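Local atomic coordinates of MlnE (Bacillus amyloliquefaciens subsp. plantarum, PDB entry 5D2E), a protein that forms the N-terminal B-type ketoreductase of the macrolactin polyketide assembly line, binding NADP(H) probably to reduce beta-keto groups of the growing chain. Residues Lys443-Gly455 with Leu472-Phe484. Residues are numbered along the deposited sequence; the frame is centred on the assembly and turned at random.
Sequences KTLSINWPLWDAG and LELLSAQAGLAAF. With NAP (NADP nicotinamide-adenine-dinucleotide phosphate), chain B.
W452 and L475 show how one backbone segment can serve a cofactor and a neighbouring strand at once. They pair in parallel fashion and send their side chains to the same face. L475 N donates to L451 O at 3.0 Å, a nearly straight bond in the carbonyl plane, and D453 N returns to L475 O at 2.9 Å, approaching above that carbonyl's plane. Between these two bonds, W452 N points away from the strand pairing and donates a nearly straight hydrogen bond to the carboxamide oxygen O7N of NADP at 2.8 Å.

The W452 side chain can be followed outward. CB lies near L475 O and O7N; the first torsion (chi1 -70°) sets CG beside the backbone N, and CD1 runs past the nicotinamide carboxamide. L475 CD2 lies over one face of the indole at NE1 and CE2, 3.9 Å from the centroid of its five-membered ring, a CH-pi contact. At the far rim CZ3 meets A477 O, and CH2 presses on G480 CA at 3.4 Å, where the helix has no side chain to hold the indole off.

The same L475 methyl also reaches W449 CE3 and P450 CD, touching both indoles. W452 CZ2 covers one face of W449 near the rim while I447 CG2 sits over the other, and F484 CB meets the edge of W449 in its plane. S476 N-caps helix 477-488, its OG accepting from A479 N. L285 and L288 of helix 284-296 also touch W452. The whole is the nicotinamide end of a Rossmann-fold, SDR-type ketoreductase pocket, in which the segment following strand 443-449 recognises the carboxamide through its backbone.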
ATOM      1  N   LYS A 443      -8.897  -8.824 -15.517  1.00 30.95           N
ATOM      2  CA  LYS A 443      -9.102  -7.649 -14.713  1.00 32.05           C
ATOM      3  C   LYS A 443      -8.137  -7.694 -13.521  1.00 30.83           C
ATOM      4  O   LYS A 443      -7.947  -8.772 -12.909  1.00 34.06           O
ATOM      5  CB  LYS A 443     -10.553  -7.550 -14.251  1.00 35.48           C
ATOM      6  CG  LYS A 443     -10.775  -6.329 -13.358  1.00 40.37           C
ATOM      7  CD  LYS A 443     -12.088  -5.601 -13.534  1.00 48.44           C
ATOM      8  CE  LYS A 443     -12.034  -4.203 -12.945  1.00 45.15           C
ATOM      9  NZ  LYS A 443     -11.367  -3.111 -13.689  1.00 47.80           N
ATOM     10  N   THR A 444      -7.446  -6.585 -13.309  1.00 27.00           N
ATOM     11  CA  THR A 444      -6.595  -6.373 -12.143  1.00 25.61           C
ATOM     12  C   THR A 444      -7.277  -5.308 -11.294  1.00 27.21           C
ATOM     13  O   THR A 444      -7.663  -4.268 -11.795  1.00 27.63           O
ATOM     14  CB  THR A 444      -5.200  -5.885 -12.575  1.00 26.84           C
ATOM     15  OG1 THR A 444      -4.535  -6.986 -13.155  1.00 30.93           O
ATOM     16  CG2 THR A 444      -4.380  -5.432 -11.385  1.00 30.15           C
ATOM     17  N   LEU A 445      -7.468  -5.583  -9.983  1.00 27.30           N
ATOM     18  CA  LEU A 445      -8.133  -4.610  -9.146  1.00 27.37           C
ATOM     19  C   LEU A 445      -7.647  -4.754  -7.707  1.00 25.60           C
ATOM     20  O   LEU A 445      -7.479  -5.872  -7.216  1.00 26.65           O
ATOM     21  CB  LEU A 445      -9.618  -4.868  -9.174  1.00 30.87           C
ATOM     22  CG  LEU A 445     -10.475  -4.068  -8.220  1.00 29.55           C
ATOM     23  CD1 LEU A 445     -10.462  -2.589  -8.521  1.00 29.74           C
ATOM     24  CD2 LEU A 445     -11.914  -4.548  -8.229  1.00 35.39           C
ATOM     25  N   SER A 446      -7.368  -3.618  -7.077  1.00 25.64           N
ATOM     26  CA  SER A 446      -7.139  -3.556  -5.675  1.00 25.08           C
ATOM     27  C   SER A 446      -8.294  -2.768  -5.103  1.00 25.95           C
ATOM     28  O   SER A 446      -8.551  -1.658  -5.555  1.00 26.70           O
ATOM     29  CB  SER A 446      -5.822  -2.806  -5.334  1.00 25.26           C
ATOM     30  OG  SER A 446      -5.536  -2.865  -3.904  1.00 29.08           O
ATOM     31  N   ILE A 447      -8.955  -3.338  -4.067  1.00 25.65           N
ATOM     32  CA  ILE A 447     -10.053  -2.664  -3.392  1.00 25.78           C
ATOM     33  C   ILE A 447      -9.656  -2.213  -1.986  1.00 24.17           C
ATOM     34  O   ILE A 447      -9.285  -3.053  -1.166  1.00 26.59           O
ATOM     35  CB  ILE A 447     -11.290  -3.578  -3.258  1.00 27.88           C
ATOM     36  CG1 ILE A 447     -11.730  -4.074  -4.614  1.00 30.32           C
ATOM     37  CG2 ILE A 447     -12.397  -2.827  -2.526  1.00 30.35           C
ATOM     38  CD1 ILE A 447     -12.778  -5.205  -4.593  1.00 31.17           C
ATOM     39  N   ASN A 448      -9.708  -0.912  -1.719  1.00 23.39           N
ATOM     40  CA  ASN A 448      -9.390  -0.427  -0.396  1.00 24.83           C
ATOM     41  C   ASN A 448     -10.704  -0.517   0.470  1.00 26.76           C
ATOM     42  O   ASN A 448     -11.547   0.429   0.501  1.00 26.43           O
ATOM     43  CB  ASN A 448      -8.952   0.976  -0.435  1.00 26.72           C
ATOM     44  CG  ASN A 448      -7.682   1.191  -1.274  1.00 28.23           C
ATOM     45  OD1 ASN A 448      -7.773   1.683  -2.382  1.00 29.01           O
ATOM     46  ND2 ASN A 448      -6.523   0.896  -0.708  1.00 27.45           N
ATOM     47  N   TRP A 449     -10.846  -1.658   1.103  1.00 28.05           N
ATOM     48  CA  TRP A 449     -11.991  -1.892   1.999  1.00 30.40           C
ATOM     49  C   TRP A 449     -11.913  -1.126   3.332  1.00 30.48           C
ATOM     50  O   TRP A 449     -10.855  -1.031   3.928  1.00 29.24           O
ATOM     51  CB  TRP A 449     -12.030  -3.345   2.372  1.00 31.14           C
ATOM     52  CG  TRP A 449     -12.329  -4.302   1.298  1.00 28.15           C
ATOM     53  CD1 TRP A 449     -11.517  -5.345   0.897  1.00 30.84           C
ATOM     54  CD2 TRP A 449     -13.505  -4.391   0.490  1.00 26.56           C
ATOM     55  NE1 TRP A 449     -12.117  -6.035  -0.079  1.00 29.69           N
ATOM     56  CE2 TRP A 449     -13.341  -5.491  -0.354  1.00 28.61           C
ATOM     57  CE3 TRP A 449     -14.701  -3.662   0.415  1.00 28.57           C
ATOM     58  CZ2 TRP A 449     -14.347  -5.917  -1.265  1.00 31.73           C
ATOM     59  CZ3 TRP A 449     -15.735  -4.118  -0.464  1.00 29.42           C
ATOM     60  CH2 TRP A 449     -15.511  -5.192  -1.343  1.00 30.86           C
ATOM     61  N   PRO A 450     -13.039  -0.575   3.788  1.00 30.40           N
ATOM     62  CA  PRO A 450     -13.147  -0.093   5.133  1.00 32.42           C
ATOM     63  C   PRO A 450     -13.449  -1.275   6.080  1.00 34.17           C
ATOM     64  O   PRO A 450     -13.433  -2.450   5.655  1.00 31.11           O
ATOM     65  CB  PRO A 450     -14.314   0.860   5.027  1.00 30.07           C
ATOM     66  CG  PRO A 450     -15.244   0.076   4.160  1.00 32.16           C
ATOM     67  CD  PRO A 450     -14.367  -0.703   3.191  1.00 31.49           C
ATOM     68  N   LEU A 451     -13.698  -0.964   7.361  1.00 35.28           N
ATOM     69  CA  LEU A 451     -14.100  -2.003   8.357  1.00 37.14           C
ATOM     70  C   LEU A 451     -15.471  -2.560   8.035  1.00 31.32           C
ATOM     71  O   LEU A 451     -16.416  -1.807   7.719  1.00 30.66           O
ATOM     72  CB  LEU A 451     -14.154  -1.446   9.778  1.00 43.32           C
ATOM     73  CG  LEU A 451     -12.796  -1.340  10.405  1.00 50.59           C
ATOM     74  CD1 LEU A 451     -12.926  -0.554  11.720  1.00 57.16           C
ATOM     75  CD2 LEU A 451     -12.215  -2.743  10.591  1.00 50.03           C
ATOM     76  N   TRP A 452     -15.518  -3.864   7.996  1.00 31.92           N
ATOM     77  CA  TRP A 452     -16.746  -4.585   7.732  1.00 36.56           C
ATOM     78  C   TRP A 452     -17.374  -5.058   9.074  1.00 36.39           C
ATOM     79  O   TRP A 452     -16.674  -5.285  10.042  1.00 38.51           O
ATOM     80  CB  TRP A 452     -16.504  -5.846   6.997  1.00 37.08           C
ATOM     81  CG  TRP A 452     -16.075  -5.758   5.598  1.00 36.41           C
ATOM     82  CD1 TRP A 452     -14.931  -5.192   5.145  1.00 36.75           C
ATOM     83  CD2 TRP A 452     -16.731  -6.334   4.473  1.00 36.74           C
ATOM     84  NE1 TRP A 452     -14.849  -5.348   3.782  1.00 36.89           N
ATOM     85  CE2 TRP A 452     -15.919  -6.079   3.342  1.00 34.01           C
ATOM     86  CE3 TRP A 452     -17.916  -7.067   4.299  1.00 38.97           C
ATOM     87  CZ2 TRP A 452     -16.259  -6.516   2.065  1.00 32.26           C
ATOM     88  CZ3 TRP A 452     -18.250  -7.513   3.032  1.00 36.95           C
ATOM     89  CH2 TRP A 452     -17.427  -7.235   1.921  1.00 37.05           C
ATOM     90  N   ASP A 453     -18.692  -5.183   9.044  1.00 42.83           N
ATOM     91  CA  ASP A 453     -19.526  -5.855  10.070  1.00 48.86           C
ATOM     92  C   ASP A 453     -19.789  -7.275   9.509  1.00 54.50           C
ATOM     93  O   ASP A 453     -20.863  -7.554   8.979  1.00 58.67           O
ATOM     94  CB  ASP A 453     -20.817  -5.033  10.181  1.00 51.54           C
ATOM     95  CG  ASP A 453     -21.762  -5.515  11.244  1.00 60.05           C
ATOM     96  OD1 ASP A 453     -21.322  -6.184  12.187  1.00 54.88           O
ATOM     97  OD2 ASP A 453     -22.955  -5.164  11.126  1.00 67.67           O
ATOM     98  N   ALA A 454     -18.756  -8.121   9.539  1.00 60.37           N
ATOM     99  CA  ALA A 454     -18.773  -9.499   8.963  1.00 66.49           C
ATOM    100  C   ALA A 454     -17.408 -10.186   9.169  1.00 74.93           C
ATOM    101  O   ALA A 454     -16.359  -9.518   9.195  1.00 76.64           O
ATOM    102  CB  ALA A 454     -19.156  -9.511   7.482  1.00 63.41           C
ATOM    103  N   GLY A 455     -17.445 -11.515   9.323  1.00 82.15           N
ATOM    104  CA  GLY A 455     -16.281 -12.333   9.680  1.00 78.86           C
ATOM    105  C   GLY A 455     -16.492 -13.009  11.017  1.00 79.85           C
ATOM    106  O   GLY A 455     -16.381 -12.364  12.056  1.00 74.82           O
ATOM    107  N   LEU A 472     -18.846   7.749   9.979  1.00 58.01           N
ATOM    108  CA  LEU A 472     -18.662   6.534   9.214  1.00 53.63           C
ATOM    109  C   LEU A 472     -19.475   5.436   9.870  1.00 54.31           C
ATOM    110  O   LEU A 472     -19.901   5.569  11.000  1.00 57.63           O
ATOM    111  CB  LEU A 472     -17.186   6.166   9.166  1.00 51.82           C
ATOM    112  CG  LEU A 472     -16.254   7.237   8.569  1.00 53.29           C
ATOM    113  CD1 LEU A 472     -14.768   6.914   8.754  1.00 55.72           C
ATOM    114  CD2 LEU A 472     -16.547   7.392   7.105  1.00 53.63           C
ATOM    115  N   GLU A 473     -19.692   4.363   9.136  1.00 50.24           N
ATOM    116  CA  GLU A 473     -20.455   3.227   9.585  1.00 51.53           C
ATOM    117  C   GLU A 473     -19.737   1.998   9.126  1.00 47.17           C
ATOM    118  O   GLU A 473     -19.028   2.043   8.137  1.00 46.30           O
ATOM    119  CB  GLU A 473     -21.841   3.238   8.946  1.00 52.71           C
ATOM    120  CG  GLU A 473     -22.744   4.308   9.537  1.00 66.10           C
ATOM    121  CD  GLU A 473     -24.094   4.399   8.841  1.00 73.27           C
ATOM    122  OE1 GLU A 473     -24.765   3.350   8.652  1.00 77.60           O
ATOM    123  OE2 GLU A 473     -24.470   5.535   8.477  1.00 81.32           O
ATOM    124  N   LEU A 474     -19.962   0.890   9.799  1.00 40.10           N
ATOM    125  CA  LEU A 474     -19.452  -0.370   9.365  1.00 40.11           C
ATOM    126  C   LEU A 474     -20.103  -0.748   8.034  1.00 45.29           C
ATOM    127  O   LEU A 474     -21.248  -0.392   7.748  1.00 45.97           O
ATOM    128  CB  LEU A 474     -19.708  -1.457  10.411  1.00 46.23           C
ATOM    129  CG  LEU A 474     -18.963  -1.393  11.742  1.00 45.97           C
ATOM    130  CD1 LEU A 474     -19.549  -2.417  12.713  1.00 48.22           C
ATOM    131  CD2 LEU A 474     -17.486  -1.658  11.575  1.00 44.27           C
ATOM    132  N   LEU A 475     -19.343  -1.449   7.209  1.00 39.67           N
ATOM    133  CA  LEU A 475     -19.843  -1.940   5.942  1.00 38.29           C
ATOM    134  C   LEU A 475     -20.528  -3.302   6.182  1.00 35.92           C
ATOM    135  O   LEU A 475     -19.909  -4.234   6.640  1.00 35.54           O
ATOM    136  CB  LEU A 475     -18.663  -2.102   4.959  1.00 35.63           C
ATOM    137  CG  LEU A 475     -18.926  -2.627   3.540  1.00 35.24           C
ATOM    138  CD1 LEU A 475     -19.797  -1.666   2.780  1.00 36.04           C
ATOM    139  CD2 LEU A 475     -17.602  -2.841   2.788  1.00 38.75           C
ATOM    140  N   SER A 476     -21.801  -3.425   5.833  1.00 40.04           N
ATOM    141  CA  SER A 476     -22.494  -4.688   6.037  1.00 41.24           C
ATOM    142  C   SER A 476     -22.072  -5.664   4.969  1.00 40.91           C
ATOM    143  O   SER A 476     -21.643  -5.253   3.882  1.00 36.14           O
ATOM    144  CB  SER A 476     -24.028  -4.459   5.957  1.00 42.17           C
ATOM    145  OG  SER A 476     -24.499  -4.193   4.643  1.00 38.56           O
ATOM    146  N   ALA A 477     -22.228  -6.954   5.254  1.00 43.76           N
ATOM    147  CA  ALA A 477     -21.920  -8.020   4.312  1.00 43.12           C
ATOM    148  C   ALA A 477     -22.499  -7.796   2.924  1.00 44.42           C
ATOM    149  O   ALA A 477     -21.802  -7.927   1.917  1.00 44.53           O
ATOM    150  CB  ALA A 477     -22.415  -9.363   4.848  1.00 47.01           C
ATOM    151  N   GLN A 478     -23.787  -7.492   2.847  1.00 41.55           N
ATOM    152  CA  GLN A 478     -24.426  -7.283   1.561  1.00 40.72           C
ATOM    153  C   GLN A 478     -23.947  -6.045   0.821  1.00 36.30           C
ATOM    154  O   GLN A 478     -23.819  -6.052  -0.364  1.00 36.55           O
ATOM    155  CB  GLN A 478     -25.960  -7.231   1.718  1.00 45.77           C
ATOM    156  CG  GLN A 478     -26.532  -8.638   1.980  1.00 47.01           C
ATOM    157  CD  GLN A 478     -26.240  -9.576   0.818  1.00 44.00           C
ATOM    158  OE1 GLN A 478     -26.549  -9.260  -0.335  1.00 55.29           O
ATOM    159  NE2 GLN A 478     -25.609 -10.690   1.100  1.00 46.52           N
ATOM    160  N   ALA A 479     -23.817  -4.952   1.535  1.00 37.12           N
ATOM    161  CA  ALA A 479     -23.315  -3.740   0.960  1.00 36.88           C
ATOM    162  C   ALA A 479     -21.887  -3.953   0.345  1.00 35.16           C
ATOM    163  O   ALA A 479     -21.595  -3.384  -0.705  1.00 34.79           O
ATOM    164  CB  ALA A 479     -23.265  -2.715   2.041  1.00 32.72           C
ATOM    165  N   GLY A 480     -21.062  -4.738   1.034  1.00 33.70           N
ATOM    166  CA  GLY A 480     -19.674  -4.989   0.666  1.00 37.60           C
ATOM    167  C   GLY A 480     -19.633  -5.903  -0.538  1.00 39.46           C
ATOM    168  O   GLY A 480     -18.914  -5.659  -1.482  1.00 35.26           O
ATOM    169  N   LEU A 481     -20.466  -6.947  -0.526  1.00 37.15           N
ATOM    170  CA  LEU A 481     -20.600  -7.798  -1.708  1.00 37.77           C
ATOM    171  C   LEU A 481     -21.041  -7.048  -2.901  1.00 36.35           C
ATOM    172  O   LEU A 481     -20.500  -7.237  -4.003  1.00 40.00           O
ATOM    173  CB  LEU A 481     -21.550  -8.965  -1.500  1.00 39.29           C
ATOM    174  CG  LEU A 481     -20.979  -9.933  -0.523  1.00 40.78           C
ATOM    175  CD1 LEU A 481     -22.082 -10.887  -0.063  1.00 41.85           C
ATOM    176  CD2 LEU A 481     -19.758 -10.669  -1.055  1.00 43.28           C
ATOM    177  N   ALA A 482     -21.989  -6.141  -2.723  1.00 37.84           N
ATOM    178  CA  ALA A 482     -22.446  -5.385  -3.851  1.00 36.92           C
ATOM    179  C   ALA A 482     -21.383  -4.342  -4.344  1.00 36.46           C
ATOM    180  O   ALA A 482     -21.374  -3.981  -5.522  1.00 34.40           O
ATOM    181  CB  ALA A 482     -23.698  -4.645  -3.501  1.00 36.95           C
ATOM    182  N   ALA A 483     -20.615  -3.776  -3.412  1.00 36.86           N
ATOM    183  CA  ALA A 483     -19.545  -2.833  -3.785  1.00 32.16           C
ATOM    184  C   ALA A 483     -18.512  -3.590  -4.647  1.00 30.51           C
ATOM    185  O   ALA A 483     -18.028  -3.063  -5.638  1.00 32.68           O
ATOM    186  CB  ALA A 483     -18.931  -2.204  -2.561  1.00 33.71           C
ATOM    187  N   PHE A 484     -18.232  -4.827  -4.297  1.00 29.71           N
ATOM    188  CA  PHE A 484     -17.352  -5.669  -5.065  1.00 33.84           C
ATOM    189  C   PHE A 484     -17.916  -5.892  -6.439  1.00 40.23           C
ATOM    190  O   PHE A 484     -17.240  -5.692  -7.448  1.00 30.80           O
ATOM    191  CB  PHE A 484     -17.202  -6.990  -4.386  1.00 32.79           C
ATOM    192  CG  PHE A 484     -16.555  -8.034  -5.235  1.00 33.21           C
ATOM    193  CD1 PHE A 484     -15.192  -8.066  -5.377  1.00 32.33           C
ATOM    194  CD2 PHE A 484     -17.328  -8.988  -5.918  1.00 33.17           C
ATOM    195  CE1 PHE A 484     -14.595  -8.997  -6.142  1.00 30.88           C
ATOM    196  CE2 PHE A 484     -16.711  -9.932  -6.694  1.00 33.33           C
ATOM    197  CZ  PHE A 484     -15.337  -9.919  -6.820  1.00 32.81           C
TER
HETATM  198  PA  NAP B 601      -9.003 -12.838   8.689  1.00 37.79           P
HETATM  199  O1A NAP B 601     -10.341 -13.537   9.049  1.00 39.96           O
HETATM  200  O2A NAP B 601      -7.784 -12.879   9.594  1.00 38.21           O
HETATM  201  O5B NAP B 601      -8.574 -13.584   7.330  1.00 34.52           O
HETATM  202  C5B NAP B 601      -7.267 -13.378   6.809  1.00 34.33           C
HETATM  203  C4B NAP B 601      -6.773 -14.773   6.519  1.00 32.59           C
HETATM  204  O4B NAP B 601      -5.440 -14.659   5.976  1.00 31.32           O
HETATM  205  C3B NAP B 601      -6.641 -15.694   7.764  1.00 37.75           C
HETATM  206  O3B NAP B 601      -7.592 -16.762   7.702  1.00 36.49           O
HETATM  207  C2B NAP B 601      -5.218 -16.267   7.663  1.00 34.25           C
HETATM  208  O2B NAP B 601      -5.205 -17.643   7.925  1.00 33.34           O
HETATM  209  C1B NAP B 601      -4.808 -15.897   6.217  1.00 32.37           C
HETATM  210  N9A NAP B 601      -3.380 -15.680   6.033  1.00 33.48           N
HETATM  211  C8A NAP B 601      -2.554 -14.800   6.719  1.00 32.99           C
HETATM  212  N7A NAP B 601      -1.246 -14.921   6.301  1.00 31.38           N
HETATM  213  C5A NAP B 601      -1.248 -15.819   5.295  1.00 31.69           C
HETATM  214  C6A NAP B 601      -0.248 -16.409   4.434  1.00 31.87           C
HETATM  215  N6A NAP B 601       1.044 -15.961   4.561  1.00 36.22           N
HETATM  216  N1A NAP B 601      -0.645 -17.424   3.543  1.00 29.97           N
HETATM  217  C2A NAP B 601      -1.933 -17.807   3.470  1.00 33.64           C
HETATM  218  N3A NAP B 601      -2.924 -17.294   4.252  1.00 35.38           N
HETATM  219  C4A NAP B 601      -2.649 -16.342   5.151  1.00 32.23           C
HETATM  220  O3  NAP B 601      -9.261 -11.278   8.291  1.00 39.12           O
HETATM  221  PN  NAP B 601     -10.503 -10.686   7.429  1.00 41.92           P
HETATM  222  O1N NAP B 601     -11.306  -9.724   8.286  1.00 44.91           O
HETATM  223  O2N NAP B 601     -11.043 -11.850   6.640  1.00 40.25           O
HETATM  224  O5D NAP B 601      -9.832  -9.736   6.305  1.00 47.23           O
HETATM  225  C5D NAP B 601      -9.365 -10.416   5.104  1.00 47.29           C
HETATM  226  C4D NAP B 601      -8.605  -9.467   4.167  1.00 45.78           C
HETATM  227  O4D NAP B 601      -9.332  -8.276   3.903  1.00 42.29           O
HETATM  228  C3D NAP B 601      -7.295  -9.034   4.837  1.00 46.67           C
HETATM  229  O3D NAP B 601      -6.254  -9.085   3.879  1.00 40.74           O
HETATM  230  C2D NAP B 601      -7.559  -7.628   5.343  1.00 49.10           C
HETATM  231  O2D NAP B 601      -6.343  -6.836   5.446  1.00 49.66           O
HETATM  232  C1D NAP B 601      -8.630  -7.081   4.356  1.00 46.46           C
HETATM  233  N1N NAP B 601      -9.478  -6.068   5.035  1.00 48.81           N
HETATM  234  C2N NAP B 601     -10.432  -6.439   5.966  1.00 47.89           C
HETATM  235  C3N NAP B 601     -11.257  -5.527   6.649  1.00 47.03           C
HETATM  236  C7N NAP B 601     -12.333  -5.979   7.677  1.00 50.30           C
HETATM  237  O7N NAP B 601     -12.990  -5.143   8.304  1.00 41.04           O
HETATM  238  N7N NAP B 601     -12.619  -7.266   7.916  1.00 47.65           N
HETATM  239  C4N NAP B 601     -11.058  -4.165   6.381  1.00 41.10           C
HETATM  240  C5N NAP B 601     -10.062  -3.787   5.471  1.00 45.13           C
HETATM  241  C6N NAP B 601      -9.295  -4.751   4.788  1.00 47.13           C
HETATM  242  P2B NAP B 601      -3.888 -18.468   8.462  1.00 36.08           P
HETATM  243  O1X NAP B 601      -3.426 -17.860   9.779  1.00 36.16           O
HETATM  244  O2X NAP B 601      -4.369 -19.950   8.568  1.00 36.27           O
HETATM  245  O3X NAP B 601      -2.840 -18.283   7.399  1.00 39.49           O
HETATM  246  O   HOH W   1     -16.481   1.108   7.826  1.00 45.24           O
HETATM  247  O   HOH W   2     -23.254  -7.422   7.877  1.00 46.27           O